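Local coordinates for aromatic-amino-acid:2-oxoglutarate transaminase (Candida albicans, PDB 6HND), which probably transfers amino groups between aromatic amino acids and 2-oxo acids such as 2-oxoglutarate, using pyridoxal 5'-phosphate as cofactor, at residues T5-S17 with N171-V183. Sequence-based numbering, arbitrary orientation.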
loop_
_atom_site.group_PDB
_atom_site.type_symbol
_atom_site.label_atom_id
_atom_site.label_comp_id
_atom_site.label_asym_id
_atom_site.label_seq_id
_atom_site.Cartn_x
_atom_site.Cartn_y
_atom_site.Cartn_z
ATOM N N THR B 5 -17.651 -19.263 -4.278
ATOM C CA THR B 5 -16.605 -19.792 -5.200
ATOM C C THR B 5 -16.955 -19.423 -6.653
ATOM O O THR B 5 -16.045 -19.001 -7.427
ATOM C CB THR B 5 -16.459 -21.311 -5.013
ATOM O OG1 THR B 5 -16.000 -21.536 -3.682
ATOM C CG2 THR B 5 -15.499 -21.967 -5.983
ATOM N N HIS B 6 -18.212 -19.588 -7.058
ATOM C CA HIS B 6 -18.604 -19.381 -8.480
ATOM C C HIS B 6 -18.395 -17.908 -8.888
ATOM O O HIS B 6 -18.308 -17.641 -10.121
ATOM C CB HIS B 6 -20.042 -19.878 -8.717
ATOM C CG HIS B 6 -21.092 -19.063 -8.036
ATOM N ND1 HIS B 6 -21.275 -19.077 -6.655
ATOM C CD2 HIS B 6 -22.019 -18.216 -8.538
ATOM C CE1 HIS B 6 -22.265 -18.272 -6.339
ATOM N NE2 HIS B 6 -22.754 -17.736 -7.480
ATOM N N LEU B 7 -18.366 -16.969 -7.928
ATOM C CA LEU B 7 -18.318 -15.509 -8.251
ATOM C C LEU B 7 -16.859 -15.025 -8.283
ATOM O O LEU B 7 -16.585 -13.962 -8.858
ATOM C CB LEU B 7 -19.134 -14.713 -7.227
ATOM C CG LEU B 7 -20.652 -14.926 -7.207
ATOM C CD1 LEU B 7 -21.249 -14.396 -5.908
ATOM C CD2 LEU B 7 -21.318 -14.269 -8.384
ATOM N N ILE B 8 -15.938 -15.753 -7.683
ATOM C CA ILE B 8 -14.498 -15.346 -7.699
ATOM C C ILE B 8 -13.969 -15.368 -9.141
ATOM O O ILE B 8 -14.240 -16.321 -9.879
ATOM C CB ILE B 8 -13.692 -16.194 -6.710
ATOM C CG1 ILE B 8 -14.196 -15.921 -5.293
ATOM C CG2 ILE B 8 -12.203 -15.921 -6.837
ATOM C CD1 ILE B 8 -13.561 -16.799 -4.233
ATOM N N SER B 9 -13.357 -14.267 -9.577
ATOM C CA SER B 9 -12.703 -14.130 -10.901
ATOM C C SER B 9 -11.683 -15.265 -11.079
ATOM O O SER B 9 -11.007 -15.645 -10.090
ATOM C CB SER B 9 -12.046 -12.776 -11.062
ATOM O OG SER B 9 -10.993 -12.589 -10.127
ATOM N N LYS B 10 -11.606 -15.785 -12.302
ATOM C CA LYS B 10 -10.582 -16.753 -12.769
ATOM C C LYS B 10 -9.198 -16.181 -12.468
ATOM O O LYS B 10 -8.389 -16.951 -11.972
ATOM C CB LYS B 10 -10.733 -17.011 -14.272
ATOM C CG LYS B 10 -12.156 -17.335 -14.730
ATOM C CD LYS B 10 -12.256 -18.370 -15.824
ATOM C CE LYS B 10 -11.742 -19.725 -15.382
ATOM N NZ LYS B 10 -12.785 -20.770 -15.527
ATOM N N ARG B 11 -9.001 -14.882 -12.723
ATOM C CA ARG B 11 -7.713 -14.181 -12.482
ATOM C C ARG B 11 -7.328 -14.290 -11.003
ATOM O O ARG B 11 -6.240 -14.772 -10.728
ATOM C CB ARG B 11 -7.794 -12.721 -12.945
ATOM C CG ARG B 11 -6.476 -11.963 -12.870
ATOM C CD ARG B 11 -6.599 -10.480 -13.155
ATOM N NE ARG B 11 -7.693 -9.906 -12.399
ATOM C CZ ARG B 11 -8.808 -9.412 -12.915
ATOM N NH1 ARG B 11 -8.992 -9.386 -14.220
ATOM N NH2 ARG B 11 -9.739 -8.939 -12.114
ATOM N N ALA B 12 -8.205 -13.872 -10.093
ATOM C CA ALA B 12 -7.881 -13.927 -8.648
ATOM C C ALA B 12 -7.811 -15.386 -8.147
ATOM O O ALA B 12 -7.023 -15.645 -7.246
ATOM C CB ALA B 12 -8.868 -13.108 -7.847
ATOM N N ALA B 13 -8.608 -16.315 -8.672
ATOM C CA ALA B 13 -8.565 -17.729 -8.228
ATOM C C ALA B 13 -7.301 -18.410 -8.758
ATOM O O ALA B 13 -6.882 -19.397 -8.137
ATOM C CB ALA B 13 -9.781 -18.512 -8.685
ATOM N N GLY B 14 -6.771 -17.959 -9.900
ATOM C CA GLY B 14 -5.570 -18.546 -10.531
ATOM C C GLY B 14 -4.271 -18.192 -9.807
ATOM O O GLY B 14 -3.291 -18.934 -9.948
ATOM N N ARG B 15 -4.237 -17.089 -9.061
ATOM C CA ARG B 15 -3.034 -16.694 -8.278
ATOM C C ARG B 15 -2.691 -17.785 -7.249
ATOM O O ARG B 15 -3.592 -18.224 -6.546
ATOM C CB ARG B 15 -3.282 -15.316 -7.662
ATOM C CG ARG B 15 -3.340 -14.209 -8.705
ATOM C CD ARG B 15 -3.044 -12.859 -8.099
ATOM N NE ARG B 15 -3.468 -11.804 -9.006
ATOM C CZ ARG B 15 -4.652 -11.220 -8.981
ATOM N NH1 ARG B 15 -5.537 -11.570 -8.059
ATOM N NH2 ARG B 15 -4.931 -10.272 -9.860
ATOM N N THR B 16 -1.427 -18.201 -7.168
ATOM C CA THR B 16 -0.941 -19.215 -6.182
ATOM C C THR B 16 -0.686 -18.564 -4.811
ATOM O O THR B 16 -0.744 -17.329 -4.720
ATOM C CB THR B 16 0.350 -19.898 -6.652
ATOM O OG1 THR B 16 1.321 -18.852 -6.745
ATOM C CG2 THR B 16 0.210 -20.647 -7.964
ATOM N N SER B 17 -0.432 -19.382 -3.784
ATOM C CA SER B 17 -0.178 -18.978 -2.372
ATOM C C SER B 17 1.330 -18.903 -2.081
ATOM O O SER B 17 2.132 -19.404 -2.899
ATOM C CB SER B 17 -0.867 -19.928 -1.416
ATOM O OG SER B 17 -2.262 -19.993 -1.679
ATOM N N ASN B 171 -10.396 -1.751 -4.955
ATOM C CA ASN B 171 -9.528 -2.363 -5.988
ATOM C C ASN B 171 -9.422 -3.870 -5.722
ATOM O O ASN B 171 -9.505 -4.650 -6.664
ATOM C CB ASN B 171 -8.164 -1.691 -6.050
ATOM C CG ASN B 171 -7.354 -2.264 -7.184
ATOM O OD1 ASN B 171 -7.819 -2.186 -8.335
ATOM N ND2 ASN B 171 -6.191 -2.844 -6.866
ATOM N N LYS B 172 -9.276 -4.247 -4.463
ATOM C CA LYS B 172 -9.264 -5.657 -4.032
ATOM C C LYS B 172 -10.574 -6.331 -4.473
ATOM O O LYS B 172 -10.528 -7.466 -4.961
ATOM C CB LYS B 172 -9.016 -5.683 -2.527
ATOM C CG LYS B 172 -7.569 -5.417 -2.104
ATOM C CD LYS B 172 -7.427 -5.146 -0.595
ATOM C CE LYS B 172 -6.062 -5.520 -0.064
ATOM N NZ LYS B 172 -4.951 -4.729 -0.671
ATOM N N ALA B 173 -11.712 -5.658 -4.315
ATOM C CA ALA B 173 -13.041 -6.216 -4.609
ATOM C C ALA B 173 -13.235 -6.302 -6.118
ATOM O O ALA B 173 -13.764 -7.305 -6.572
ATOM C CB ALA B 173 -14.109 -5.341 -4.013
ATOM N N ALA B 174 -12.908 -5.249 -6.860
ATOM C CA ALA B 174 -12.976 -5.271 -8.337
ATOM C C ALA B 174 -12.127 -6.445 -8.841
ATOM O O ALA B 174 -12.631 -7.245 -9.637
ATOM C CB ALA B 174 -12.503 -3.966 -8.911
ATOM N N ASP B 175 -10.921 -6.619 -8.304
ATOM C CA ASP B 175 -10.016 -7.718 -8.743
ATOM C C ASP B 175 -10.653 -9.083 -8.449
ATOM O O ASP B 175 -10.631 -9.933 -9.342
ATOM C CB ASP B 175 -8.650 -7.637 -8.079
ATOM C CG ASP B 175 -7.770 -8.808 -8.455
ATOM O OD1 ASP B 175 -7.282 -8.812 -9.618
ATOM O OD2 ASP B 175 -7.638 -9.717 -7.610
ATOM N N VAL B 176 -11.196 -9.292 -7.249
ATOM C CA VAL B 176 -11.631 -10.632 -6.780
ATOM C C VAL B 176 -12.928 -11.031 -7.484
ATOM O O VAL B 176 -13.175 -12.253 -7.546
ATOM C CB VAL B 176 -11.765 -10.712 -5.246
ATOM C CG1 VAL B 176 -13.113 -10.208 -4.729
ATOM C CG2 VAL B 176 -11.545 -12.136 -4.757
ATOM N N PHE B 177 -13.749 -10.081 -7.967
ATOM C CA PHE B 177 -15.056 -10.414 -8.608
ATOM C C PHE B 177 -15.050 -10.235 -10.140
ATOM O O PHE B 177 -15.878 -10.891 -10.769
ATOM C CB PHE B 177 -16.229 -9.659 -7.969
ATOM C CG PHE B 177 -16.579 -10.098 -6.572
ATOM C CD1 PHE B 177 -16.845 -11.417 -6.287
ATOM C CD2 PHE B 177 -16.710 -9.172 -5.552
ATOM C CE1 PHE B 177 -17.144 -11.810 -4.997
ATOM C CE2 PHE B 177 -17.050 -9.562 -4.264
ATOM C CZ PHE B 177 -17.253 -10.883 -3.984
ATOM N N LEU B 178 -14.202 -9.399 -10.741
ATOM C CA LEU B 178 -14.356 -9.059 -12.178
ATOM C C LEU B 178 -13.207 -9.624 -13.026
ATOM O O LEU B 178 -12.064 -9.212 -12.864
ATOM C CB LEU B 178 -14.427 -7.539 -12.317
ATOM C CG LEU B 178 -15.554 -6.855 -11.561
ATOM C CD1 LEU B 178 -15.432 -5.347 -11.698
ATOM C CD2 LEU B 178 -16.908 -7.341 -12.026
ATOM N N ASP B 179 -13.513 -10.500 -13.962
ATOM C CA ASP B 179 -12.568 -10.917 -15.029
ATOM C C ASP B 179 -12.657 -9.908 -16.161
ATOM O O ASP B 179 -13.641 -9.126 -16.196
ATOM C CB ASP B 179 -12.885 -12.324 -15.543
ATOM C CG ASP B 179 -12.276 -13.387 -14.656
ATOM O OD1 ASP B 179 -11.060 -13.248 -14.348
ATOM O OD2 ASP B 179 -13.008 -14.319 -14.265
ATOM N N ASP B 180 -11.675 -9.961 -17.049
ATOM C CA ASP B 180 -11.631 -9.198 -18.322
ATOM C C ASP B 180 -12.924 -9.480 -19.103
ATOM O O ASP B 180 -13.230 -10.652 -19.298
ATOM C CB ASP B 180 -10.386 -9.590 -19.124
ATOM C CG ASP B 180 -9.787 -8.406 -19.846
ATOM O OD1 ASP B 180 -10.262 -8.127 -20.967
ATOM O OD2 ASP B 180 -8.879 -7.742 -19.248
ATOM N N GLY B 181 -13.663 -8.446 -19.495
ATOM C CA GLY B 181 -14.917 -8.594 -20.246
ATOM C C GLY B 181 -16.156 -8.559 -19.362
ATOM O O GLY B 181 -17.266 -8.411 -19.902
ATOM N N ASP B 182 -16.026 -8.735 -18.050
ATOM C CA ASP B 182 -17.213 -8.725 -17.154
ATOM C C ASP B 182 -17.834 -7.319 -17.118
ATOM O O ASP B 182 -17.190 -6.322 -17.497
ATOM C CB ASP B 182 -16.852 -9.230 -15.763
ATOM C CG ASP B 182 -16.596 -10.723 -15.710
ATOM O OD1 ASP B 182 -16.814 -11.385 -16.749
ATOM O OD2 ASP B 182 -16.253 -11.205 -14.612
ATOM N N VAL B 183 -19.097 -7.259 -16.737
ATOM C CA VAL B 183 -19.852 -5.989 -16.544
ATOM C C VAL B 183 -20.012 -5.759 -15.034
ATOM O O VAL B 183 -20.366 -6.708 -14.328
ATOM C CB VAL B 183 -21.206 -6.060 -17.266
ATOM C CG1 VAL B 183 -22.115 -4.885 -16.931
ATOM C CG2 VAL B 183 -20.993 -6.165 -18.761
#
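D175 OD1 is held by two arginines that reach it from opposite faces of the carboxylate plane: R11 NE at 3.0 Å and R15 NH2 at 2.8 Å. R15 meets this carboxylate end-on, its NH1 going to OD2 on the syn side, with the two flat groups turned 33° apart. R11 comes side-on, NE to the carboxylate and NH2 to the backbone carbonyl of the same D175; together the three residues form a salt-bridge network. The R11 chain leaves the backbone with CG anti to N (chi1 -174°) and bends at chi3, which brings NH2 to that carbonyl near the end of helix 166-177. D175 O also accepts from S9 OG at 2.8 Å, in the carbonyl plane. That same hydroxyl takes the N-H of A12, so S9 N-caps helix 10-14 while also bonding to helix 166-177. Beside it, S9 N gives a nearly straight bond to V176 O (2.9 Å, 168°), with the donor lying above the carbonyl plane. D179 then grips the first turn from the other segment, its OD2 accepting from K10 N at 2.8 Å and its OD1 from R11 N at 3.1 Å, each through a syn lone pair. Apolar contact is slight: A12 CB lies against V176 CG2, and L7 CB approaches F177 CD1. Helix 10-14 runs almost perpendicular to residues 171-177, and K242 adds bonds to the carbonyls of L7 and F177. The N-terminal arm is thus pinned to the large domain chiefly by polar bonds; D179 would probably also stabilise the positive end of the short helix's dipole.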